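Local coordinates for beta-L-arabinobiosidase (PDB 5MQR), which probably hydrolyses glycosidic bonds of arabinose-containing plant pectin side chains for a gut bacterium, at residues P47-N53 and L428-Y434; W438-S442 and Y458-E462; Q870-T874 and I887-W892; M826-K831 and R852-K857; Y268-R274 and D341-Y345. One frame throughout, in Å; residues are numbered along the deposited sequence.

How the contacts relate
Contacts 1 to 4 are buried, whereas contact 5 is partly exposed and lies within the loop closed by contact 1. Contacts 1 and 2 share an element: strands 431-435 and 460-468 are neighbours in one mixed sheet, and the contact centres are about 12 Å apart. Contact 1 is rich in backbone and amide hydrogen bonds, contact 2 purely apolar between two sheets. Contacts 3 and 4 belong to the helical glycoside hydrolase region, with centres about 15 Å apart. There, aromatic edges and faces dominate 870-874 against 887-892, while small residues allow two helices to pack closely. Contact 5 relies on a relay of hydroxyls between an edge strand and a neighbouring connection.

Contact 1 (P47-N53 and L428-Y434); sequences PVVGVHN and LTNWNIY
Asn432 swings CG opposite its own carbonyl carbon (chi1 -68°) and sets its amide against the 47-51 loop; His52, turned likewise (chi1 -61°), lays its imidazole over Ile433 toward Leu428 and Trp431. Both ends of the amide are held. ND2 of Asn432 gives an almost straight bond (173°) to Val48 O at 2.9 Å, with that oxygen in the amide plane. Gly50 N reaches Asn432 OD1 at 2.9 Å from well above its carbonyl plane. The two bonds brace the type II turn from Val48 to Val51, and Pro47 CB packs 3.6 Å from Asn432 ND2. Replaced by an alanine, Asn432 would probably leave Val48 O and Gly50 N without their mates and the turn freer to shift. His52 NE2 donates to Leu428 O at 3.0 Å, close to the ring plane, and weakly to Trp431 O, while ND1 bonds Tyr114 OH. Ile433 CD1 sits over one face as a CH-pi contact, 3.9 Å from the His52 ring centroid. Parallel pairing follows: Ile433 N to Val51 O at 3.0 Å and a short bond from Asn53 N to Ile433 O join strands 52-57 and 431-435. With most of the contact buried, the chemistry implies a polar join in which the Asn432 amide and the NE2 of the imidazole find their partners across the contact, between regions 375 residues apart.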
# COMPACT_ATOMS: atom_id res chain seq x y z
N PRO A 47 7.02 13.39 -1.97
CA PRO A 47 5.71 13.46 -2.60
C PRO A 47 5.01 12.14 -2.59
O PRO A 47 5.66 11.12 -2.50
CB PRO A 47 6.04 13.85 -4.05
CG PRO A 47 7.39 13.24 -4.28
CD PRO A 47 8.11 13.37 -2.96
N VAL A 48 3.68 12.19 -2.71
CA VAL A 48 2.91 11.00 -3.02
C VAL A 48 3.21 10.56 -4.46
O VAL A 48 3.73 11.34 -5.26
CB VAL A 48 1.41 11.17 -2.72
CG1 VAL A 48 1.20 11.50 -1.24
CG2 VAL A 48 0.75 12.22 -3.60
N VAL A 49 2.95 9.28 -4.77
CA VAL A 49 3.25 8.71 -6.10
C VAL A 49 2.37 9.37 -7.16
O VAL A 49 1.15 9.51 -7.00
CB VAL A 49 3.01 7.18 -6.15
CG1 VAL A 49 3.12 6.64 -7.57
CG2 VAL A 49 3.97 6.44 -5.23
N GLY A 50 3.01 9.76 -8.26
CA GLY A 50 2.30 10.07 -9.49
C GLY A 50 1.66 11.43 -9.59
O GLY A 50 0.78 11.60 -10.41
N VAL A 51 2.09 12.40 -8.78
CA VAL A 51 1.52 13.74 -8.81
C VAL A 51 2.00 14.43 -10.07
O VAL A 51 3.21 14.50 -10.33
CB VAL A 51 1.90 14.61 -7.60
CG1 VAL A 51 1.18 15.96 -7.67
CG2 VAL A 51 1.50 13.93 -6.31
N HIS A 52 1.06 14.95 -10.85
CA HIS A 52 1.41 15.79 -12.01
C HIS A 52 1.05 17.25 -11.73
O HIS A 52 -0.13 17.57 -11.52
CB HIS A 52 0.71 15.30 -13.28
CG HIS A 52 1.07 13.91 -13.66
ND1 HIS A 52 0.38 13.21 -14.61
CD2 HIS A 52 2.03 13.07 -13.19
CE1 HIS A 52 0.91 12.01 -14.74
NE2 HIS A 52 1.92 11.90 -13.90
N ASN A 53 2.06 18.10 -11.71
CA ASN A 53 1.86 19.53 -11.57
C ASN A 53 1.86 20.08 -13.00
O ASN A 53 2.87 19.96 -13.69
CB ASN A 53 3.00 20.20 -10.79
CG ASN A 53 3.37 19.46 -9.53
OD1 ASN A 53 4.55 19.18 -9.30
ND2 ASN A 53 2.39 19.19 -8.68
N LEU A 428 1.24 8.09 -17.32
CA LEU A 428 2.42 7.91 -16.47
C LEU A 428 2.07 8.01 -14.99
O LEU A 428 2.49 8.93 -14.28
CB LEU A 428 3.53 8.89 -16.85
CG LEU A 428 4.02 8.80 -18.30
CD1 LEU A 428 5.21 9.73 -18.51
CD2 LEU A 428 4.38 7.38 -18.69
N THR A 429 1.34 6.99 -14.55
CA THR A 429 0.82 6.83 -13.19
C THR A 429 1.92 6.71 -12.12
O THR A 429 1.71 7.06 -10.98
CB THR A 429 -0.10 5.56 -13.11
OG1 THR A 429 0.58 4.43 -13.68
CG2 THR A 429 -1.40 5.76 -13.89
N ASN A 430 3.07 6.19 -12.51
CA ASN A 430 4.20 6.00 -11.62
C ASN A 430 5.25 7.13 -11.67
O ASN A 430 6.30 7.01 -11.01
CB ASN A 430 4.89 4.69 -11.96
CG ASN A 430 4.03 3.49 -11.67
OD1 ASN A 430 3.48 3.34 -10.57
ND2 ASN A 430 3.91 2.63 -12.65
N TRP A 431 4.99 8.19 -12.43
CA TRP A 431 5.94 9.31 -12.55
C TRP A 431 5.36 10.57 -11.97
O TRP A 431 4.19 10.85 -12.16
CB TRP A 431 6.34 9.52 -14.00
CG TRP A 431 7.34 8.54 -14.45
CD1 TRP A 431 7.11 7.27 -14.88
CD2 TRP A 431 8.76 8.73 -14.48
NE1 TRP A 431 8.29 6.66 -15.21
CE2 TRP A 431 9.32 7.53 -14.98
CE3 TRP A 431 9.60 9.81 -14.17
CZ2 TRP A 431 10.70 7.36 -15.15
CZ3 TRP A 431 10.97 9.66 -14.36
CH2 TRP A 431 11.51 8.43 -14.84
N ASN A 432 6.17 11.28 -11.21
CA ASN A 432 5.85 12.62 -10.74
C ASN A 432 6.36 13.61 -11.78
O ASN A 432 7.48 13.47 -12.25
CB ASN A 432 6.46 12.86 -9.38
CG ASN A 432 5.80 11.99 -8.32
OD1 ASN A 432 5.70 10.76 -8.48
ND2 ASN A 432 5.27 12.61 -7.30
N ILE A 433 5.51 14.53 -12.19
CA ILE A 433 5.77 15.39 -13.33
C ILE A 433 5.48 16.84 -12.93
O ILE A 433 4.44 17.15 -12.34
CB ILE A 433 4.92 14.93 -14.54
CG1 ILE A 433 5.40 13.58 -15.05
CG2 ILE A 433 4.99 15.93 -15.68
CD1 ILE A 433 4.51 13.01 -16.12
N TYR A 434 6.43 17.71 -13.27
CA TYR A 434 6.36 19.14 -13.08
C TYR A 434 6.52 19.74 -14.47
O TYR A 434 7.59 19.62 -15.06
CB TYR A 434 7.50 19.59 -12.16
CG TYR A 434 7.55 21.07 -11.94
CD1 TYR A 434 6.63 21.71 -11.10
CD2 TYR A 434 8.53 21.84 -12.54
CE1 TYR A 434 6.68 23.08 -10.89
CE2 TYR A 434 8.58 23.21 -12.33
CZ TYR A 434 7.66 23.83 -11.51
OH TYR A 434 7.70 25.20 -11.33
O HOH W 1 -0.25 10.03 -12.51

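Contact 2 (W438-S442 and Y458-E462); sequences WAPVS and YAKVE
Val441 faces Ala459 and Val461, and its side chain can be followed outward. CB stays back, 4.5 Å from Val461 CG1, and the two methyls do the touching. CG1, placed opposite the backbone N by chi1 of 172°, meets Val461 CG1 at 3.8 Å. CG2, on the side of the backbone N, fits between two partners: Ala459 CB and Val461 CG1, each 4.0 Å from Val441 CG2. The two valines cross at a slant, so that one methyl of Val461 lies against both methyls of Val441. Two residues earlier in each segment, Ala439 and Ala459 come near enough for main chain to join in. Ala459 CB rests 3.2 Å from Ala439 O, and Ala439 CB approaches Ala459 N at 3.4 Å, while the two CB atoms stand 4.2 Å apart. Val461 also touches Trp431, through CG2, and Phe569, and Val441 also touches Ile433. Between the segments the chain supplies Asp452, Asp454 and Asp457 to a calcium ion that Glu597 also binds. Strand 441-444 belongs to an antiparallel sheet with 447-452, and strand 460-468 to the mixed sheet; such apolar methyl packing between two sheets is typical of a beta sandwich, consistent with the carbohydrate-binding-module-like assignment of this region.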
# COMPACT_ATOMS: atom_id res chain seq x y z
N TRP A 438 6.30 26.70 -20.63
CA TRP A 438 7.53 26.92 -21.40
C TRP A 438 8.66 25.94 -21.07
O TRP A 438 9.77 26.08 -21.59
CB TRP A 438 8.01 28.37 -21.24
CG TRP A 438 7.20 29.36 -22.06
CD1 TRP A 438 5.99 29.14 -22.68
CD2 TRP A 438 7.54 30.73 -22.33
NE1 TRP A 438 5.56 30.29 -23.32
CE2 TRP A 438 6.49 31.28 -23.12
CE3 TRP A 438 8.62 31.54 -21.97
CZ2 TRP A 438 6.51 32.58 -23.58
CZ3 TRP A 438 8.62 32.87 -22.43
CH2 TRP A 438 7.57 33.36 -23.23
N ALA A 439 8.38 24.94 -20.23
CA ALA A 439 9.29 23.84 -20.01
C ALA A 439 8.49 22.53 -19.89
O ALA A 439 8.58 21.84 -18.86
CB ALA A 439 10.13 24.08 -18.74
N PRO A 440 7.75 22.17 -20.96
CA PRO A 440 6.77 21.09 -20.85
C PRO A 440 7.39 19.71 -20.88
O PRO A 440 8.47 19.51 -21.46
CB PRO A 440 5.90 21.30 -22.09
CG PRO A 440 6.84 21.86 -23.09
CD PRO A 440 7.79 22.73 -22.32
N VAL A 441 6.71 18.77 -20.24
CA VAL A 441 7.07 17.37 -20.29
C VAL A 441 6.09 16.65 -21.22
O VAL A 441 4.90 16.90 -21.14
CB VAL A 441 7.03 16.78 -18.87
CG1 VAL A 441 7.22 15.26 -18.91
CG2 VAL A 441 8.08 17.46 -18.01
N SER A 442 6.58 15.76 -22.07
CA SER A 442 5.72 15.09 -23.03
C SER A 442 6.30 13.75 -23.41
O SER A 442 7.44 13.46 -23.09
CB SER A 442 5.56 15.95 -24.31
OG SER A 442 6.84 16.14 -24.93
N TYR A 458 12.00 25.21 -15.10
CA TYR A 458 12.55 24.04 -15.75
C TYR A 458 11.52 22.93 -15.78
O TYR A 458 10.52 23.00 -15.06
CB TYR A 458 13.82 23.57 -15.04
CG TYR A 458 13.75 23.63 -13.53
CD1 TYR A 458 12.92 22.75 -12.79
CD2 TYR A 458 14.54 24.53 -12.83
CE1 TYR A 458 12.88 22.82 -11.39
CE2 TYR A 458 14.52 24.59 -11.45
CZ TYR A 458 13.70 23.74 -10.73
OH TYR A 458 13.73 23.84 -9.37
N ALA A 459 11.79 21.93 -16.63
CA ALA A 459 11.02 20.68 -16.68
C ALA A 459 11.61 19.76 -15.63
O ALA A 459 12.80 19.79 -15.39
CB ALA A 459 11.09 20.03 -18.05
N LYS A 460 10.77 18.96 -15.00
CA LYS A 460 11.25 18.04 -13.99
C LYS A 460 10.34 16.83 -13.89
O LYS A 460 9.12 16.98 -13.80
CB LYS A 460 11.35 18.75 -12.65
CG LYS A 460 12.10 17.94 -11.63
CD LYS A 460 11.76 18.39 -10.24
CE LYS A 460 10.47 17.75 -9.80
NZ LYS A 460 9.82 18.52 -8.70
N VAL A 461 10.96 15.64 -13.90
CA VAL A 461 10.30 14.36 -13.64
C VAL A 461 11.02 13.65 -12.48
O VAL A 461 12.23 13.79 -12.34
CB VAL A 461 10.20 13.48 -14.91
CG1 VAL A 461 9.46 14.22 -16.02
CG2 VAL A 461 11.54 13.06 -15.45
N GLU A 462 10.26 12.96 -11.61
CA GLU A 462 10.79 12.19 -10.49
C GLU A 462 10.18 10.79 -10.57
O GLU A 462 8.96 10.64 -10.69
CB GLU A 462 10.41 12.74 -9.09
CG GLU A 462 10.53 14.23 -8.84
CD GLU A 462 10.70 14.63 -7.35
OE1 GLU A 462 10.48 13.83 -6.44
OE2 GLU A 462 11.12 15.80 -7.10

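Contact 3 (Q870-T874 and I887-W892); sequences QFFET and IGYIPW
Phe871 points its edge at the face of Tyr889, a T-shaped pair with centroids 5.2 Å apart and planes at 78°, touching through Phe871 CE1 and CZ. In the second pair the edge of Phe872 turns to the face of the Trp892 six-membered ring, offset, with centroids 5.5 Å apart (planes at 69°). Phe872 CG lies opposite its carbonyl carbon (chi1 -72°), which presents the ring edge to Trp892 and a face to Pro891, whose CG makes a CH-pi contact 4.2 Å from the Phe872 centroid. Gly888 lies beside both phenylalanines; its CA comes 3.2 Å from Phe872 O, and a CB would run into that oxygen and Phe871 CE2. A water over the centre of the Phe871 ring accepts from Phe872 N at 2.9 Å and donates to Gly888 O at 2.7 Å. Tyr889 also stacks on Trp907, and its hydroxyl bonds Ala906 O. A leucine at Tyr889 would probably leave Ala906 O without this partner and the Phe871 edge without an aromatic face. In the helical glycoside hydrolase region, strand 871-872, paired with 865-866, thus meets the start of helix 890-893, apparently held by dispersion and ring electrostatics, with water bridging main-chain groups.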
# COMPACT_ATOMS: atom_id res chain seq x y z
N GLN A 870 -19.69 -42.05 14.29
CA GLN A 870 -19.54 -41.12 13.17
C GLN A 870 -18.21 -40.38 13.27
O GLN A 870 -18.13 -39.19 13.54
CB GLN A 870 -20.75 -40.18 13.08
CG GLN A 870 -22.07 -40.92 12.98
CD GLN A 870 -23.24 -39.98 12.85
OE1 GLN A 870 -23.42 -39.31 11.83
NE2 GLN A 870 -24.05 -39.93 13.88
N PHE A 871 -17.15 -41.14 13.05
CA PHE A 871 -15.79 -40.68 13.27
C PHE A 871 -14.80 -41.75 12.78
O PHE A 871 -15.05 -42.96 12.95
CB PHE A 871 -15.56 -40.42 14.77
CG PHE A 871 -14.52 -39.40 15.05
CD1 PHE A 871 -14.82 -38.05 14.97
CD2 PHE A 871 -13.23 -39.79 15.35
CE1 PHE A 871 -13.84 -37.09 15.20
CE2 PHE A 871 -12.25 -38.84 15.58
CZ PHE A 871 -12.55 -37.49 15.50
N PHE A 872 -13.71 -41.32 12.16
CA PHE A 872 -12.66 -42.22 11.72
C PHE A 872 -11.84 -42.64 12.91
O PHE A 872 -11.36 -41.79 13.65
CB PHE A 872 -11.74 -41.57 10.69
CG PHE A 872 -12.37 -41.38 9.35
CD1 PHE A 872 -12.58 -42.46 8.52
CD2 PHE A 872 -12.75 -40.10 8.92
CE1 PHE A 872 -13.16 -42.28 7.28
CE2 PHE A 872 -13.32 -39.92 7.66
CZ PHE A 872 -13.53 -41.02 6.85
N GLU A 873 -11.68 -43.94 13.08
CA GLU A 873 -11.04 -44.49 14.26
C GLU A 873 -10.19 -45.72 13.91
O GLU A 873 -10.39 -46.36 12.88
CB GLU A 873 -12.09 -44.87 15.31
CG GLU A 873 -12.92 -43.69 15.81
CD GLU A 873 -13.95 -44.07 16.87
OE1 GLU A 873 -13.97 -45.23 17.31
OE2 GLU A 873 -14.75 -43.18 17.27
N THR A 874 -9.25 -46.00 14.81
CA THR A 874 -8.37 -47.14 14.72
C THR A 874 -9.19 -48.42 14.73
O THR A 874 -10.19 -48.51 15.44
CB THR A 874 -7.43 -47.18 15.93
OG1 THR A 874 -6.58 -46.03 15.91
CG2 THR A 874 -6.57 -48.43 15.92
N ILE A 887 -6.22 -38.28 15.66
CA ILE A 887 -5.79 -38.99 14.46
C ILE A 887 -6.94 -39.24 13.49
O ILE A 887 -6.71 -39.40 12.32
CB ILE A 887 -5.03 -40.31 14.72
CG1 ILE A 887 -5.88 -41.34 15.48
CG2 ILE A 887 -3.72 -40.03 15.45
CD1 ILE A 887 -5.31 -42.76 15.46
N GLY A 888 -8.18 -39.24 13.98
CA GLY A 888 -9.36 -39.37 13.12
C GLY A 888 -9.61 -38.21 12.16
O GLY A 888 -10.45 -38.34 11.26
N TYR A 889 -8.92 -37.08 12.36
CA TYR A 889 -8.99 -35.97 11.43
C TYR A 889 -7.94 -36.04 10.33
O TYR A 889 -8.09 -35.35 9.34
CB TYR A 889 -8.92 -34.63 12.15
CG TYR A 889 -10.14 -34.33 13.02
CD1 TYR A 889 -11.43 -34.30 12.48
CD2 TYR A 889 -9.99 -34.06 14.38
CE1 TYR A 889 -12.53 -34.03 13.29
CE2 TYR A 889 -11.08 -33.79 15.19
CZ TYR A 889 -12.34 -33.78 14.66
OH TYR A 889 -13.38 -33.51 15.51
N ILE A 890 -6.95 -36.92 10.45
CA ILE A 890 -5.84 -37.02 9.48
C ILE A 890 -6.31 -37.36 8.05
O ILE A 890 -5.74 -36.85 7.11
CB ILE A 890 -4.74 -37.99 9.95
CG1 ILE A 890 -4.08 -37.43 11.22
CG2 ILE A 890 -3.62 -38.16 8.93
CD1 ILE A 890 -3.11 -38.41 11.88
N PRO A 891 -7.39 -38.14 7.87
CA PRO A 891 -7.86 -38.29 6.49
C PRO A 891 -8.01 -36.96 5.71
O PRO A 891 -7.65 -36.91 4.53
CB PRO A 891 -9.20 -39.00 6.64
CG PRO A 891 -9.02 -39.80 7.89
CD PRO A 891 -8.27 -38.87 8.80
N TRP A 892 -8.52 -35.92 6.37
CA TRP A 892 -8.67 -34.59 5.74
C TRP A 892 -7.35 -33.82 5.52
O TRP A 892 -7.31 -32.92 4.70
CB TRP A 892 -9.63 -33.71 6.53
CG TRP A 892 -11.01 -34.12 6.36
CD1 TRP A 892 -11.82 -33.84 5.31
CD2 TRP A 892 -11.77 -34.92 7.25
NE1 TRP A 892 -13.04 -34.40 5.49
CE2 TRP A 892 -13.05 -35.06 6.68
CE3 TRP A 892 -11.52 -35.50 8.50
CZ2 TRP A 892 -14.07 -35.78 7.30
CZ3 TRP A 892 -12.53 -36.24 9.12
CH2 TRP A 892 -13.79 -36.37 8.51
O HOH W 2 -13.00 -38.53 12.07

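Contact 4 (M826-K831 and R852-K857); sequences MYGNAK and RADTLK
Leu856 pushes its CD1 methyl into the shallow hollow beside the backbone of helix 820-839, 3.6 Å from Tyr827 N. CB of Met826, a selenomethionine, forms one wall of that hollow at 3.8 Å from Leu856 CD1. A turn further along, two small residues fill the middle: Ala830 CB stands 4.0 Å from Ala853 CB, also resting on Arg852 CB. Such small groups are consistent with the segment axes approaching to 8.3 Å. The angle between the axes is 157°, so helices 820-839 and 843-864 run nearly antiparallel as a helical hairpin, consistent with the (alpha/alpha) barrel build of six-hairpin glycosidases. Tyr827 is the large bump here. Its CG lies opposite the backbone N (chi1 170°), which lays the ring alongside Lys857, both side chains pointing the same way. Ala853 O lies in the ring plane at the edge, 3.3 Å from Tyr827 CD1. CE1 of Tyr827 comes 3.7 Å from Lys857 CB and also touches the methyl of Ala853, so the ring fills the groove between these two residues of the facing helix. Phe894 and Leu896 from a loop also pack on the tyrosine. The polar ends of the flanking chains lead elsewhere: Arg852 pairs with Glu786, and Lys857 NZ with Asp898.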
# COMPACT_ATOMS: atom_id res chain seq x y z
N MSE A 826 -0.31 -43.05 3.73
CA MSE A 826 -0.00 -43.85 2.54
C MSE A 826 -0.94 -43.46 1.44
O MSE A 826 -0.49 -43.35 0.29
CB MSE A 826 -0.01 -45.33 2.84
CG MSE A 826 1.09 -45.70 3.85
SE MSE A 826 2.91 -45.32 3.23
CE MSE A 826 3.08 -46.69 1.84
N TYR A 827 -2.21 -43.19 1.76
CA TYR A 827 -3.12 -42.59 0.77
C TYR A 827 -2.48 -41.33 0.15
O TYR A 827 -2.38 -41.22 -1.08
CB TYR A 827 -4.48 -42.23 1.37
CG TYR A 827 -5.30 -41.40 0.43
CD1 TYR A 827 -5.98 -41.99 -0.63
CD2 TYR A 827 -5.36 -40.02 0.56
CE1 TYR A 827 -6.72 -41.23 -1.54
CE2 TYR A 827 -6.10 -39.25 -0.33
CZ TYR A 827 -6.77 -39.85 -1.38
OH TYR A 827 -7.49 -39.07 -2.25
N GLY A 828 -2.08 -40.41 1.02
CA GLY A 828 -1.42 -39.17 0.62
C GLY A 828 -0.17 -39.37 -0.23
O GLY A 828 0.01 -38.67 -1.24
N ASN A 829 0.67 -40.33 0.17
CA ASN A 829 1.92 -40.61 -0.56
C ASN A 829 1.64 -41.17 -1.93
O ASN A 829 2.24 -40.76 -2.92
CB ASN A 829 2.82 -41.58 0.19
CG ASN A 829 3.38 -41.00 1.46
OD1 ASN A 829 3.59 -39.79 1.59
ND2 ASN A 829 3.64 -41.88 2.43
N ALA A 830 0.69 -42.10 -1.97
CA ALA A 830 0.21 -42.69 -3.22
C ALA A 830 -0.35 -41.62 -4.15
O ALA A 830 0.02 -41.55 -5.31
CB ALA A 830 -0.83 -43.76 -2.95
N LYS A 831 -1.22 -40.76 -3.62
CA LYS A 831 -1.82 -39.71 -4.44
C LYS A 831 -0.73 -38.79 -5.00
O LYS A 831 -0.76 -38.43 -6.17
CB LYS A 831 -2.81 -38.88 -3.63
CG LYS A 831 -4.03 -38.41 -4.42
CD LYS A 831 -4.52 -37.01 -4.07
CE LYS A 831 -4.67 -36.73 -2.57
NZ LYS A 831 -4.94 -35.27 -2.40
N ARG A 852 -3.41 -47.35 -6.10
CA ARG A 852 -3.12 -47.53 -4.67
C ARG A 852 -3.88 -46.52 -3.81
O ARG A 852 -4.38 -46.86 -2.74
CB ARG A 852 -1.63 -47.41 -4.37
CG ARG A 852 -0.83 -48.60 -4.84
CD ARG A 852 0.62 -48.20 -4.78
NE ARG A 852 1.53 -49.33 -4.81
CZ ARG A 852 2.39 -49.63 -5.79
NH1 ARG A 852 2.49 -48.90 -6.91
NH2 ARG A 852 3.17 -50.70 -5.64
N ALA A 853 -3.98 -45.30 -4.32
CA ALA A 853 -4.74 -44.24 -3.67
C ALA A 853 -6.24 -44.57 -3.64
O ALA A 853 -6.82 -44.56 -2.58
CB ALA A 853 -4.49 -42.89 -4.33
N ASP A 854 -6.86 -44.92 -4.77
CA ASP A 854 -8.28 -45.30 -4.74
C ASP A 854 -8.51 -46.48 -3.78
O ASP A 854 -9.49 -46.47 -3.03
CB ASP A 854 -8.81 -45.72 -6.12
CG ASP A 854 -8.74 -44.60 -7.15
OD1 ASP A 854 -8.70 -43.42 -6.77
OD2 ASP A 854 -8.70 -44.93 -8.37
N THR A 855 -7.62 -47.47 -3.81
CA THR A 855 -7.72 -48.65 -2.94
C THR A 855 -7.76 -48.23 -1.49
O THR A 855 -8.67 -48.62 -0.78
CB THR A 855 -6.54 -49.64 -3.16
OG1 THR A 855 -6.54 -50.08 -4.52
CG2 THR A 855 -6.64 -50.87 -2.24
N LEU A 856 -6.82 -47.38 -1.07
CA LEU A 856 -6.70 -46.96 0.34
C LEU A 856 -7.81 -46.03 0.78
O LEU A 856 -8.29 -46.12 1.90
CB LEU A 856 -5.35 -46.30 0.61
CG LEU A 856 -4.15 -47.24 0.54
CD1 LEU A 856 -2.85 -46.46 0.50
CD2 LEU A 856 -4.15 -48.21 1.72
N LYS A 857 -8.21 -45.12 -0.09
CA LYS A 857 -9.37 -44.29 0.18
C LYS A 857 -10.60 -45.15 0.51
O LYS A 857 -11.27 -44.93 1.53
CB LYS A 857 -9.67 -43.40 -1.02
CG LYS A 857 -10.97 -42.64 -0.92
CD LYS A 857 -11.05 -41.55 -1.96
CE LYS A 857 -12.46 -41.01 -1.97
NZ LYS A 857 -12.57 -40.06 -3.08

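Contact 5 (Y268-R274 and D341-Y345); sequences YTLPDGR and DGLEY
Tyr268 and Tyr345 come from opposite directions and bring their hydroxyls together, an unusual relay: Tyr345 OH donates to Tyr268 OH at 2.7 Å, and Tyr268 OH donates on to Gly342 O at 2.6 Å. That carbonyl oxygen is met from above its plane, while it lies near the plane of the Tyr268 ring. Tyr268 gets there with CG wedged between its backbone N and carbonyl carbon (chi1 56°). Beside the relay, Leu270 CD2 packs 3.5 Å from Gly342 O and 4.1 Å from Leu343 CD2, and Pro271 CD lies 3.3 Å from Asp341 O. Asp341 OD1 accepts from Leu343 N and Glu344 N, an Asx motif that shapes the turn; with Ser339 OG bonded to Asp341 N it resembles an Asp-box, as in BNR repeats. Asp272 pairs with Arg274. Edge strand 266-269 of one four-stranded sheet thus meets the link between strands 334-339 and 349-350 of the next, where 344-345 pairs with 29-30, and the directed donors imply that both phenol protons are spent inside the contact.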
# COMPACT_ATOMS: atom_id res chain seq x y z
N TYR A 268 -17.02 19.20 3.62
CA TYR A 268 -17.27 17.88 3.07
C TYR A 268 -18.11 17.06 4.02
O TYR A 268 -18.24 17.41 5.19
CB TYR A 268 -15.96 17.16 2.76
CG TYR A 268 -14.96 17.00 3.88
CD1 TYR A 268 -15.12 16.05 4.89
CD2 TYR A 268 -13.80 17.76 3.89
CE1 TYR A 268 -14.17 15.89 5.89
CE2 TYR A 268 -12.83 17.61 4.88
CZ TYR A 268 -13.01 16.67 5.88
OH TYR A 268 -12.03 16.51 6.83
N THR A 269 -18.66 15.97 3.50
CA THR A 269 -19.59 15.12 4.22
C THR A 269 -18.83 13.94 4.82
O THR A 269 -18.15 13.20 4.12
CB THR A 269 -20.72 14.64 3.29
OG1 THR A 269 -21.42 15.78 2.77
CG2 THR A 269 -21.71 13.75 4.06
N LEU A 270 -18.94 13.79 6.13
CA LEU A 270 -18.29 12.70 6.87
C LEU A 270 -19.04 11.37 6.65
O LEU A 270 -20.14 11.37 6.13
CB LEU A 270 -18.29 13.04 8.37
CG LEU A 270 -17.52 14.28 8.82
CD1 LEU A 270 -17.81 14.56 10.29
CD2 LEU A 270 -16.02 14.07 8.58
N PRO A 271 -18.45 10.23 7.02
CA PRO A 271 -19.16 8.97 6.76
C PRO A 271 -20.53 8.84 7.44
O PRO A 271 -21.37 8.15 6.89
CB PRO A 271 -18.19 7.89 7.27
CG PRO A 271 -16.85 8.55 7.14
CD PRO A 271 -17.07 9.99 7.49
N ASP A 272 -20.74 9.50 8.58
CA ASP A 272 -22.06 9.53 9.25
C ASP A 272 -23.05 10.59 8.71
O ASP A 272 -24.14 10.75 9.25
CB ASP A 272 -21.91 9.65 10.80
CG ASP A 272 -21.17 10.95 11.28
OD1 ASP A 272 -21.14 12.01 10.60
OD2 ASP A 272 -20.57 10.89 12.38
N GLY A 273 -22.69 11.34 7.67
CA GLY A 273 -23.58 12.36 7.11
C GLY A 273 -23.48 13.74 7.74
O GLY A 273 -24.12 14.67 7.25
N ARG A 274 -22.70 13.91 8.80
CA ARG A 274 -22.42 15.27 9.29
C ARG A 274 -21.48 15.98 8.32
O ARG A 274 -20.78 15.33 7.53
CB ARG A 274 -21.81 15.24 10.68
CG ARG A 274 -22.75 14.67 11.75
CD ARG A 274 -22.10 14.70 13.13
NE ARG A 274 -20.90 13.87 13.22
CZ ARG A 274 -19.97 13.97 14.17
NH1 ARG A 274 -20.07 14.88 15.15
NH2 ARG A 274 -18.91 13.17 14.14
N ASP A 341 -11.26 8.78 7.93
CA ASP A 341 -12.58 9.10 8.45
C ASP A 341 -13.02 10.56 8.30
O ASP A 341 -14.12 10.91 8.70
CB ASP A 341 -12.70 8.66 9.92
CG ASP A 341 -11.62 9.31 10.84
OD1 ASP A 341 -11.13 10.43 10.55
OD2 ASP A 341 -11.28 8.66 11.88
N GLY A 342 -12.18 11.41 7.72
CA GLY A 342 -12.51 12.82 7.59
C GLY A 342 -12.33 13.68 8.84
O GLY A 342 -12.64 14.86 8.81
N LEU A 343 -11.82 13.09 9.94
CA LEU A 343 -11.56 13.84 11.16
C LEU A 343 -10.09 13.80 11.53
O LEU A 343 -9.47 14.83 11.62
CB LEU A 343 -12.44 13.33 12.29
CG LEU A 343 -13.91 13.68 12.14
CD1 LEU A 343 -14.68 13.12 13.34
CD2 LEU A 343 -14.17 15.19 12.02
N GLU A 344 -9.53 12.61 11.73
CA GLU A 344 -8.11 12.46 12.05
C GLU A 344 -7.23 12.36 10.81
O GLU A 344 -7.38 11.44 10.03
CB GLU A 344 -7.86 11.22 12.91
CG GLU A 344 -6.42 11.05 13.41
CD GLU A 344 -6.18 9.76 14.18
OE1 GLU A 344 -7.13 8.95 14.31
OE2 GLU A 344 -5.05 9.52 14.62
N TYR A 345 -6.29 13.28 10.67
CA TYR A 345 -5.35 13.26 9.58
C TYR A 345 -4.02 12.82 10.13
O TYR A 345 -3.63 13.27 11.20
CB TYR A 345 -5.25 14.63 8.91
CG TYR A 345 -6.45 14.90 8.03
CD1 TYR A 345 -7.65 15.35 8.57
CD2 TYR A 345 -6.39 14.67 6.66
CE1 TYR A 345 -8.74 15.58 7.77
CE2 TYR A 345 -7.49 14.89 5.85
CZ TYR A 345 -8.66 15.36 6.41
OH TYR A 345 -9.77 15.60 5.61